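Local coordinates for protein anthranilate-CoA ligase (Stigmatella aurantiaca, PDB 4WV3) that is a ligase of the ANL superfamily of AMP-binding enzymes and holds 5'-O-[(S)-[(2-aminobenzoyl)oxy](hydroxy)phosphoryl]adenosine in its pocket, at residues M1-L6 against S164-I169; P193-L198 against E321-F326; I445-Q450 against P490-F495. All coordinates share one frame; numbering follows the deposited sequence.

Contact 1 (M1-L6 against S164-I169)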
loop_
_atom_site.group_PDB
_atom_site.type_symbol
_atom_site.label_atom_id
_atom_site.label_comp_id
_atom_site.label_asym_id
_atom_site.label_seq_id
_atom_site.Cartn_x
_atom_site.Cartn_y
_atom_site.Cartn_z
ATOM N N MET A 1 8.046 -9.670 18.458
ATOM C CA MET A 1 7.760 -9.141 19.786
ATOM C C MET A 1 6.262 -9.138 20.071
ATOM O O MET A 1 5.447 -9.402 19.187
ATOM C CB MET A 1 8.324 -7.726 19.938
ATOM C CG MET A 1 7.789 -6.735 18.918
ATOM S SD MET A 1 8.350 -5.046 19.207
ATOM C CE MET A 1 7.640 -4.730 20.819
ATOM N N LYS A 2 5.910 -8.834 21.314
ATOM C CA LYS A 2 4.518 -8.791 21.733
ATOM C C LYS A 2 4.124 -7.372 22.119
ATOM O O LYS A 2 4.980 -6.503 22.274
ATOM C CB LYS A 2 4.295 -9.727 22.921
ATOM C CG LYS A 2 4.297 -11.204 22.568
ATOM C CD LYS A 2 3.065 -11.566 21.758
ATOM C CE LYS A 2 2.710 -13.035 21.922
ATOM N NZ LYS A 2 1.420 -13.366 21.256
ATOM N N ALA A 3 2.825 -7.140 22.272
ATOM C CA ALA A 3 2.341 -5.851 22.748
ATOM C C ALA A 3 2.739 -5.668 24.205
ATOM O O ALA A 3 2.951 -4.547 24.668
ATOM C CB ALA A 3 0.836 -5.760 22.594
ATOM N N SER A 4 2.848 -6.783 24.921
ATOM C CA SER A 4 3.224 -6.763 26.330
ATOM C C SER A 4 4.680 -6.345 26.535
ATOM O O SER A 4 5.070 -5.954 27.635
ATOM C CB SER A 4 2.966 -8.130 26.968
ATOM O OG SER A 4 3.545 -9.169 26.199
ATOM N N ASP A 5 5.478 -6.426 25.473
ATOM C CA ASP A 5 6.869 -5.981 25.526
ATOM C C ASP A 5 6.945 -4.457 25.519
ATOM O O ASP A 5 7.931 -3.871 25.964
ATOM C CB ASP A 5 7.680 -6.566 24.365
ATOM C CG ASP A 5 7.845 -8.070 24.469
ATOM O OD1 ASP A 5 7.739 -8.610 25.593
ATOM O OD2 ASP A 5 8.081 -8.711 23.424
ATOM N N LEU A 6 5.892 -3.820 25.019
ATOM C CA LEU A 6 5.817 -2.366 24.988
ATOM C C LEU A 6 5.386 -1.831 26.346
ATOM O O LEU A 6 4.739 -2.541 27.115
ATOM C CB LEU A 6 4.821 -1.912 23.918
ATOM C CG LEU A 6 5.188 -2.204 22.464
ATOM C CD1 LEU A 6 4.017 -1.887 21.551
ATOM C CD2 LEU A 6 6.418 -1.408 22.057
ATOM N N SER A 164 -0.283 8.999 25.956
ATOM C CA SER A 164 -1.174 8.115 25.217
ATOM C C SER A 164 -0.983 6.656 25.610
ATOM O O SER A 164 0.144 6.183 25.763
ATOM C CB SER A 164 -0.957 8.278 23.710
ATOM O OG SER A 164 0.368 7.930 23.346
ATOM N N HIS A 165 -2.097 5.952 25.779
ATOM C CA HIS A 165 -2.065 4.512 25.981
ATOM C C HIS A 165 -1.553 3.902 24.686
ATOM O O HIS A 165 -1.767 4.461 23.610
ATOM C CB HIS A 165 -3.471 3.999 26.289
ATOM C CG HIS A 165 -3.502 2.625 26.886
ATOM N ND1 HIS A 165 -3.304 1.484 26.142
ATOM C CD2 HIS A 165 -3.728 2.214 28.157
ATOM C CE1 HIS A 165 -3.396 0.426 26.930
ATOM N NE2 HIS A 165 -3.653 0.841 28.156
ATOM N N ARG A 166 -0.873 2.763 24.776
ATOM C CA ARG A 166 -0.339 2.129 23.575
ATOM C C ARG A 166 -1.458 1.618 22.668
ATOM O O ARG A 166 -1.233 1.322 21.496
ATOM C CB ARG A 166 0.634 1.000 23.925
ATOM C CG ARG A 166 0.002 -0.211 24.586
ATOM C CD ARG A 166 0.991 -1.367 24.635
ATOM N NE ARG A 166 0.419 -2.567 25.240
ATOM C CZ ARG A 166 0.819 -3.086 26.396
ATOM N NH1 ARG A 166 1.805 -2.516 27.078
ATOM N NH2 ARG A 166 0.240 -4.182 26.868
ATOM N N GLU A 167 -2.667 1.533 23.215
ATOM C CA GLU A 167 -3.822 1.071 22.457
ATOM C C GLU A 167 -4.668 2.229 21.931
ATOM O O GLU A 167 -5.653 2.013 21.225
ATOM C CB GLU A 167 -4.677 0.134 23.309
ATOM C CG GLU A 167 -3.922 -1.081 23.818
ATOM C CD GLU A 167 -4.787 -1.994 24.662
ATOM O OE1 GLU A 167 -6.024 -1.819 24.654
ATOM O OE2 GLU A 167 -4.226 -2.885 25.334
ATOM N N ASP A 168 -4.282 3.454 22.274
ATOM C CA ASP A 168 -4.975 4.638 21.774
ATOM C C ASP A 168 -4.719 4.830 20.285
ATOM O O ASP A 168 -3.626 4.552 19.797
ATOM C CB ASP A 168 -4.542 5.891 22.539
ATOM C CG ASP A 168 -5.239 6.029 23.878
ATOM O OD1 ASP A 168 -6.393 5.566 24.002
ATOM O OD2 ASP A 168 -4.634 6.608 24.804
ATOM N N ILE A 169 -5.732 5.311 19.572
ATOM C CA ILE A 169 -5.628 5.541 18.137
ATOM C C ILE A 169 -4.701 6.716 17.834
ATOM O O ILE A 169 -4.802 7.771 18.460
ATOM C CB ILE A 169 -7.012 5.819 17.515
ATOM C CG1 ILE A 169 -7.999 4.711 17.892
ATOM C CG2 ILE A 169 -6.907 5.961 16.004
ATOM C CD1 ILE A 169 -7.577 3.334 17.433
#

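Contact 2 (P193-L198 against E321-F326). With 3UK (5'-O-[(S)-[(2-aminobenzoyl)oxy](hydroxy)phosphoryl]adenosine), chain C.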
loop_
_atom_site.group_PDB
_atom_site.type_symbol
_atom_site.label_atom_id
_atom_site.label_comp_id
_atom_site.label_asym_id
_atom_site.label_seq_id
_atom_site.Cartn_x
_atom_site.Cartn_y
_atom_site.Cartn_z
ATOM N N PRO A 193 5.585 0.184 16.144
ATOM C CA PRO A 193 6.832 -0.543 16.407
ATOM C C PRO A 193 6.660 -2.052 16.238
ATOM O O PRO A 193 7.636 -2.752 15.964
ATOM C CB PRO A 193 7.130 -0.202 17.869
ATOM C CG PRO A 193 5.804 0.094 18.460
ATOM C CD PRO A 193 5.029 0.774 17.374
ATOM N N LEU A 194 5.433 -2.539 16.395
ATOM C CA LEU A 194 5.147 -3.961 16.244
ATOM C C LEU A 194 5.340 -4.436 14.807
ATOM O O LEU A 194 6.026 -5.428 14.564
ATOM C CB LEU A 194 3.732 -4.285 16.722
ATOM C CG LEU A 194 3.540 -4.473 18.227
ATOM C CD1 LEU A 194 2.065 -4.656 18.561
ATOM C CD2 LEU A 194 4.352 -5.657 18.716
ATOM N N THR A 195 4.736 -3.730 13.855
ATOM C CA THR A 195 4.906 -4.067 12.445
ATOM C C THR A 195 6.346 -3.836 12.003
ATOM O O THR A 195 6.871 -4.565 11.160
ATOM C CB THR A 195 3.960 -3.258 11.532
ATOM O OG1 THR A 195 4.117 -1.858 11.794
ATOM C CG2 THR A 195 2.511 -3.658 11.767
ATOM N N ALA A 196 6.981 -2.820 12.579
ATOM C CA ALA A 196 8.365 -2.498 12.250
ATOM C C ALA A 196 9.306 -3.611 12.685
ATOM O O ALA A 196 10.318 -3.874 12.035
ATOM C CB ALA A 196 8.772 -1.176 12.886
ATOM N N GLN A 197 8.962 -4.268 13.787
ATOM C CA GLN A 197 9.777 -5.354 14.312
ATOM C C GLN A 197 9.430 -6.682 13.647
ATOM O O GLN A 197 10.315 -7.392 13.167
ATOM C CB GLN A 197 9.605 -5.471 15.827
ATOM C CG GLN A 197 10.530 -6.487 16.475
ATOM C CD GLN A 197 11.989 -6.081 16.393
ATOM O OE1 GLN A 197 12.350 -4.951 16.723
ATOM N NE2 GLN A 197 12.836 -7.001 15.945
ATOM N N LEU A 198 8.140 -7.005 13.614
ATOM C CA LEU A 198 7.676 -8.302 13.123
ATOM C C LEU A 198 8.025 -8.570 11.660
ATOM O O LEU A 198 8.374 -9.695 11.299
ATOM C CB LEU A 198 6.170 -8.459 13.348
ATOM C CG LEU A 198 5.717 -8.592 14.805
ATOM C CD1 LEU A 198 4.204 -8.743 14.893
ATOM C CD2 LEU A 198 6.420 -9.756 15.488
ATOM N N GLU A 321 -5.859 -3.005 7.280
ATOM C CA GLU A 321 -6.437 -3.466 8.541
ATOM C C GLU A 321 -5.366 -4.023 9.477
ATOM O O GLU A 321 -5.503 -3.957 10.699
ATOM C CB GLU A 321 -7.517 -4.523 8.293
ATOM C CG GLU A 321 -8.793 -3.994 7.646
ATOM C CD GLU A 321 -8.693 -3.882 6.135
ATOM O OE1 GLU A 321 -7.592 -4.105 5.585
ATOM O OE2 GLU A 321 -9.721 -3.573 5.496
ATOM N N ASN A 322 -4.303 -4.573 8.897
ATOM C CA ASN A 322 -3.191 -5.115 9.671
ATOM C C ASN A 322 -2.003 -4.160 9.653
ATOM O O ASN A 322 -0.958 -4.435 10.244
ATOM C CB ASN A 322 -2.771 -6.477 9.115
ATOM C CG ASN A 322 -1.798 -7.204 10.023
ATOM O OD1 ASN A 322 -2.022 -7.311 11.228
ATOM N ND2 ASN A 322 -0.703 -7.690 9.451
ATOM N N PHE A 323 -2.160 -3.039 8.957
ATOM C CA PHE A 323 -1.087 -2.059 8.840
ATOM C C PHE A 323 -0.081 -2.468 7.769
ATOM O O PHE A 323 0.161 -1.725 6.817
ATOM C CB PHE A 323 -0.381 -1.876 10.184
ATOM C CG PHE A 323 0.445 -0.623 10.270
ATOM C CD1 PHE A 323 -0.158 0.605 10.484
ATOM C CD2 PHE A 323 1.822 -0.675 10.136
ATOM C CE1 PHE A 323 0.598 1.759 10.563
ATOM C CE2 PHE A 323 2.584 0.476 10.214
ATOM C CZ PHE A 323 1.970 1.695 10.428
ATOM N N HIS A 324 0.505 -3.651 7.928
ATOM C CA HIS A 324 1.487 -4.154 6.969
ATOM C C HIS A 324 1.485 -5.667 6.746
ATOM O O HIS A 324 0.536 -6.362 7.108
ATOM C CB HIS A 324 2.880 -3.670 7.379
ATOM C CG HIS A 324 3.739 -3.265 6.220
ATOM N ND1 HIS A 324 4.658 -4.113 5.640
ATOM C CD2 HIS A 324 3.809 -2.104 5.528
ATOM C CE1 HIS A 324 5.260 -3.490 4.643
ATOM N NE2 HIS A 324 4.765 -2.270 4.554
ATOM N N ILE A 325 2.566 -6.158 6.147
ATOM C CA ILE A 325 2.659 -7.533 5.657
ATOM C C ILE A 325 2.554 -8.604 6.745
ATOM O O ILE A 325 3.186 -8.500 7.796
ATOM C CB ILE A 325 3.961 -7.733 4.846
ATOM C CG1 ILE A 325 3.982 -6.787 3.643
ATOM C CG2 ILE A 325 4.104 -9.174 4.392
ATOM C CD1 ILE A 325 5.171 -6.979 2.728
ATOM N N PHE A 326 1.749 -9.632 6.481
ATOM C CA PHE A 326 1.572 -10.742 7.415
ATOM C C PHE A 326 2.008 -12.090 6.829
ATOM O O PHE A 326 2.198 -13.060 7.563
ATOM C CB PHE A 326 0.128 -10.806 7.931
ATOM C CG PHE A 326 -0.914 -10.764 6.847
ATOM C CD1 PHE A 326 -1.464 -11.934 6.351
ATOM C CD2 PHE A 326 -1.353 -9.553 6.334
ATOM C CE1 PHE A 326 -2.423 -11.899 5.356
ATOM C CE2 PHE A 326 -2.312 -9.511 5.339
ATOM C CZ PHE A 326 -2.848 -10.686 4.850
HETATM C C10 3UK C . -4.109 -7.440 -1.716
HETATM C C15 3UK C . -1.980 -8.665 -2.140
HETATM C C17 3UK C . -1.377 -10.653 -3.259
HETATM C C21 3UK C . -4.835 -8.412 -0.829
HETATM C C26 3UK C . -0.833 -3.526 1.685
HETATM C C28 3UK C . 1.390 -4.459 1.816
HETATM O O01 3UK C . -2.289 -3.351 -0.233
HETATM C C02 3UK C . -2.231 -3.390 0.976
HETATM O O03 3UK C . -3.335 -2.945 1.754
HETATM P P04 3UK C . -4.746 -2.646 1.083
HETATM O O05 3UK C . -5.727 -2.141 2.188
HETATM O O06 3UK C . -5.387 -3.956 0.412
HETATM C C07 3UK C . -5.004 -5.257 0.886
HETATM C C08 3UK C . -5.365 -6.264 -0.168
HETATM O O09 3UK C . -4.473 -6.131 -1.297
HETATM N N11 3UK C . -2.696 -7.611 -1.602
HETATM C C12 3UK C . -1.837 -6.765 -0.960
HETATM N N13 3UK C . -0.576 -7.267 -1.077
HETATM C C14 3UK C . -0.637 -8.445 -1.804
HETATM N N16 3UK C . -2.323 -9.764 -2.860
HETATM N N18 3UK C . -0.091 -10.502 -2.975
HETATM C C19 3UK C . 0.330 -9.441 -2.268
HETATM N N20 3UK C . 1.710 -9.287 -1.968
HETATM O O22 3UK C . -6.009 -8.864 -1.478
HETATM C C23 3UK C . -5.184 -7.633 0.348
HETATM O O24 3UK C . -6.416 -8.122 0.914
HETATM O O25 3UK C . -4.592 -1.552 0.041
HETATM C C27 3UK C . 0.138 -4.345 1.163
HETATM C C29 3UK C . 1.645 -3.725 3.023
HETATM C C30 3UK C . 0.673 -2.908 3.548
HETATM C C31 3UK C . -0.578 -2.790 2.894
HETATM N N32 3UK C . -1.613 -1.920 3.452
#

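Contact 3 (I445-Q450 against P490-F495)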
loop_
_atom_site.group_PDB
_atom_site.type_symbol
_atom_site.label_atom_id
_atom_site.label_comp_id
_atom_site.label_asym_id
_atom_site.label_seq_id
_atom_site.Cartn_x
_atom_site.Cartn_y
_atom_site.Cartn_z
ATOM N N ILE A 445 -11.392 -11.299 -15.767
ATOM C CA ILE A 445 -12.663 -11.263 -15.057
ATOM C C ILE A 445 -13.615 -12.318 -15.608
ATOM O O ILE A 445 -13.332 -12.953 -16.625
ATOM C CB ILE A 445 -13.344 -9.892 -15.197
ATOM C CG1 ILE A 445 -13.802 -9.681 -16.641
ATOM C CG2 ILE A 445 -12.409 -8.777 -14.750
ATOM C CD1 ILE A 445 -14.551 -8.397 -16.861
ATOM N N GLY A 446 -14.745 -12.496 -14.932
ATOM C CA GLY A 446 -15.786 -13.390 -15.405
ATOM C C GLY A 446 -16.800 -12.639 -16.244
ATOM O O GLY A 446 -17.175 -11.514 -15.914
ATOM N N CYS A 447 -17.246 -13.260 -17.332
ATOM C CA CYS A 447 -18.164 -12.606 -18.259
ATOM C C CYS A 447 -19.088 -13.616 -18.943
ATOM O O CYS A 447 -18.628 -14.641 -19.447
ATOM C CB CYS A 447 -17.376 -11.811 -19.304
ATOM S SG CYS A 447 -18.384 -10.805 -20.418
ATOM N N PRO A 448 -20.400 -13.325 -18.958
ATOM C CA PRO A 448 -21.418 -14.179 -19.585
ATOM C C PRO A 448 -21.219 -14.314 -21.094
ATOM O O PRO A 448 -20.951 -13.319 -21.769
ATOM C CB PRO A 448 -22.728 -13.441 -19.283
ATOM C CG PRO A 448 -22.321 -12.028 -19.025
ATOM C CD PRO A 448 -20.993 -12.123 -18.348
ATOM N N ASP A 449 -21.433 -15.515 -21.589
ATOM C CA ASP A 449 -21.143 -15.885 -22.952
ATOM C C ASP A 449 -22.291 -15.950 -23.922
ATOM O O ASP A 449 -22.266 -16.673 -24.891
ATOM C CB ASP A 449 -20.315 -17.159 -23.013
ATOM C CG ASP A 449 -21.099 -18.393 -22.817
ATOM O OD1 ASP A 449 -22.120 -18.380 -22.161
ATOM O OD2 ASP A 449 -20.635 -19.413 -23.288
ATOM N N GLN A 450 -23.274 -15.133 -23.691
ATOM C CA GLN A 450 -24.474 -15.071 -24.535
ATOM C C GLN A 450 -25.296 -16.356 -24.364
ATOM O O GLN A 450 -26.338 -16.525 -24.996
ATOM C CB GLN A 450 -24.180 -14.952 -26.038
ATOM C CG GLN A 450 -24.928 -13.821 -26.724
ATOM C CD GLN A 450 -24.217 -13.315 -27.966
ATOM O OE1 GLN A 450 -23.159 -13.820 -28.342
ATOM N NE2 GLN A 450 -24.795 -12.304 -28.605
ATOM N N PRO A 490 -8.965 -18.008 -21.279
ATOM C CA PRO A 490 -9.791 -16.847 -21.623
ATOM C C PRO A 490 -10.602 -17.058 -22.899
ATOM O O PRO A 490 -10.036 -17.279 -23.970
ATOM C CB PRO A 490 -8.763 -15.724 -21.821
ATOM C CG PRO A 490 -7.465 -16.421 -22.060
ATOM C CD PRO A 490 -7.531 -17.675 -21.251
ATOM N N ARG A 491 -11.923 -16.993 -22.768
ATOM C CA ARG A 491 -12.833 -17.113 -23.901
ATOM C C ARG A 491 -12.674 -15.925 -24.844
ATOM O O ARG A 491 -12.740 -16.073 -26.064
ATOM C CB ARG A 491 -14.275 -17.207 -23.397
ATOM C CG ARG A 491 -15.348 -17.012 -24.455
ATOM C CD ARG A 491 -15.484 -18.212 -25.372
ATOM N NE ARG A 491 -16.688 -18.118 -26.194
ATOM C CZ ARG A 491 -16.740 -17.518 -27.379
ATOM N NH1 ARG A 491 -15.651 -16.958 -27.890
ATOM N NH2 ARG A 491 -17.880 -17.479 -28.055
ATOM N N TRP A 492 -12.465 -14.744 -24.269
ATOM C CA TRP A 492 -12.220 -13.540 -25.054
ATOM C C TRP A 492 -10.897 -12.900 -24.657
ATOM O O TRP A 492 -10.531 -12.883 -23.482
ATOM C CB TRP A 492 -13.341 -12.519 -24.856
ATOM C CG TRP A 492 -14.718 -13.063 -25.033
ATOM C CD1 TRP A 492 -15.413 -13.174 -26.203
ATOM C CD2 TRP A 492 -15.583 -13.554 -24.004
ATOM N NE1 TRP A 492 -16.655 -13.712 -25.965
ATOM C CE2 TRP A 492 -16.784 -13.954 -24.622
ATOM C CE3 TRP A 492 -15.455 -13.699 -22.618
ATOM C CZ2 TRP A 492 -17.850 -14.489 -23.904
ATOM C CZ3 TRP A 492 -16.514 -14.230 -21.907
ATOM C CH2 TRP A 492 -17.696 -14.619 -22.551
ATOM N N ILE A 493 -10.187 -12.369 -25.644
ATOM C CA ILE A 493 -8.970 -11.611 -25.391
ATOM C C ILE A 493 -9.095 -10.223 -26.004
ATOM O O ILE A 493 -9.088 -10.071 -27.226
ATOM C CB ILE A 493 -7.729 -12.319 -25.959
ATOM C CG1 ILE A 493 -7.514 -13.659 -25.253
ATOM C CG2 ILE A 493 -6.498 -11.438 -25.809
ATOM C CD1 ILE A 493 -6.344 -14.450 -25.790
ATOM N N GLU A 494 -9.224 -9.214 -25.150
ATOM C CA GLU A 494 -9.368 -7.840 -25.610
ATOM C C GLU A 494 -8.138 -7.014 -25.253
ATOM O O GLU A 494 -7.722 -6.966 -24.096
ATOM C CB GLU A 494 -10.627 -7.206 -25.017
ATOM C CG GLU A 494 -10.818 -5.744 -25.383
ATOM C CD GLU A 494 -12.223 -5.254 -25.095
ATOM O OE1 GLU A 494 -13.163 -6.075 -25.156
ATOM O OE2 GLU A 494 -12.388 -4.050 -24.806
ATOM N N PHE A 495 -7.555 -6.370 -26.257
ATOM C CA PHE A 495 -6.366 -5.556 -26.049
ATOM C C PHE A 495 -6.737 -4.119 -25.712
ATOM O O PHE A 495 -7.529 -3.490 -26.415
ATOM C CB PHE A 495 -5.457 -5.608 -27.278
ATOM C CG PHE A 495 -4.925 -6.981 -27.575
ATOM C CD1 PHE A 495 -3.818 -7.469 -26.899
ATOM C CD2 PHE A 495 -5.535 -7.787 -28.521
ATOM C CE1 PHE A 495 -3.327 -8.733 -27.166
ATOM C CE2 PHE A 495 -5.048 -9.052 -28.793
ATOM C CZ PHE A 495 -3.943 -9.525 -28.113
#

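Contact 1 (M1-L6 against S164-I169)
The two backbones come nearest at Leu6 and Arg166, whose CA atoms lie 7.8 Å apart. Residues 3-5 have helical backbone angles, and His165 to Asp168 form a type I beta turn. Arg166 is the second residue of that turn and carries the contact. Its CG sits between the backbone N and the carbonyl carbon (chi1 68°). From there the side chain runs extended to NE and reaches the N-terminal turn. One guanidinium face lies over the Ala3 carbonyl, with Arg166 CZ 3.1 Å from Ala3 O. That oxygen already accepts a hydrogen bond from Leu6 N. Arg166 NH1 comes close to Leu6 O, but the angle is poor for a hydrogen bond; NH1 does make a weak one to Pro7 O. Nearer the backbone of Arg166, its CD packs on Leu6 CB at 3.9 Å. Each turn is also braced by its own aspartate. Lys2 N bonds to Asp5 OD2 (3.0 Å), and His165 N to Asp168 OD2 (2.8 Å). In addition, Glu167 N donates to His165 ND1 in the ring plane. This is a surface contact in which a beta-turn arginine joins the N-terminal tail to the loop leading into strand 169-175.

Contact 2 (P193-L198 against E321-F326)
Thr195 and Phe323 meet with their side chains crossing at about a right angle. Thr195, on helix 191-204, meets the phenyl ring obliquely at its CD2-CE2 side. Its OG1 lies 3.1 Å from Phe323 CD2, and its CG2 lies 3.7 Å from Phe323 CB. The hydroxyl has its polar partner within the helix, at Asp191 O. Phe323 swings its ring to the helix with CG anti to the backbone N (chi1 -163°). Tyr192 meets that ring edge-to-face.

His324 starts toward the helix, its CB 4.3 Å from Thr195 CB, but its ring turns away to the ligand. There 3UK C29, at the end of the benzoyl ring far from the carbonyl, lies over the imidazole centre, 3.6 Å above its plane. Ile325 CG1 touches the same ligand atom at 3.9 Å. His324 NE2 is hydrogen-bonded to Phe222 O, which helps fix the turn of the ring. Asn322 ND2 bonds to His324 O (3.0 Å) from above the carbonyl plane, while Asn322 OD1 is held by Thr372 and Ser370.

No hydrogen bond crosses between the two segments. Van der Waals packing joins them, while polar groups on each find partners elsewhere. Segment 193-198 thus packs as a second shell behind Phe323 and His324, which belong to the ligand pocket.

Contact 3 (I445-Q450 against P490-F495)
The indole of Trp492 lies against Cys447, Pro448 and Asp449. Arg491 CG sits over the centre of one face, 3.3 Å above it. Trp492 NE1 in turn lies over one face of the Arg491 guanidinium, toward its rim. Cys447 SG lies on the opposite side of the indole plane, 4.7 Å from the centroid of the six-membered ring. Its line to the centroid is 30° off the ring normal, so this is an oblique sulfur-aromatic contact. At the edge, Cys447 O comes near the ring plane, 3.2 Å from Trp492 CH2. Asp449 N also lies in the plane at the edge. Pro448 O and Asp449 CB approach the same end of the ring obliquely, and Asp449 CB is 3.7 Å from Trp492 CH2.

Trp492 CG is anti to its own carbonyl carbon (chi1 -50°), which sends the indole across to the other segment. Cys447 CB adds apolar packing on Trp492 CZ3 at 3.7 Å. Lys457 makes a cation-pi contact with the indole.

No hydrogen bond joins the two segments. The Asp449 carboxylate is engaged elsewhere: OD1 accepts hydrogen bonds from Ser451 N, as in an Asx turn, and from Leu453 N, while OD2 forms a salt bridge with Lys455. These bonds probably steady the turn at 449-453.

Strands 439-448 and 492-496 are the outer strands of a three-stranded sheet in the C-terminal domain. Strand 454-462 runs between them, antiparallel to the first and parallel to the second, and Trp492 reaches past it. Helix 509-520 packs on Ile445 and Cys447. Helix 470-483 packs on Pro490, Ile493 and Phe495.

The contacts follow one another along the chain. Contacts 1 and 2 are neighbours, with centres about 13 Å apart, and they touch: Met1 packs on Leu194, Gln197 and Leu198 of helix 191-204. This helix therefore lies between the N-terminal tail and the loop that lines the pocket of the bound 3UK. Contact 1 is at the surface and contact 2 is buried. Contact 3 stands apart in the C-terminal domain, across the chain's centre from both. Its centre is about 38 Å from that of contact 2 and 49 Å from that of contact 1. The ligand also bonds Lys506 of the C-terminal domain, so both parts of the enzyme reach the site.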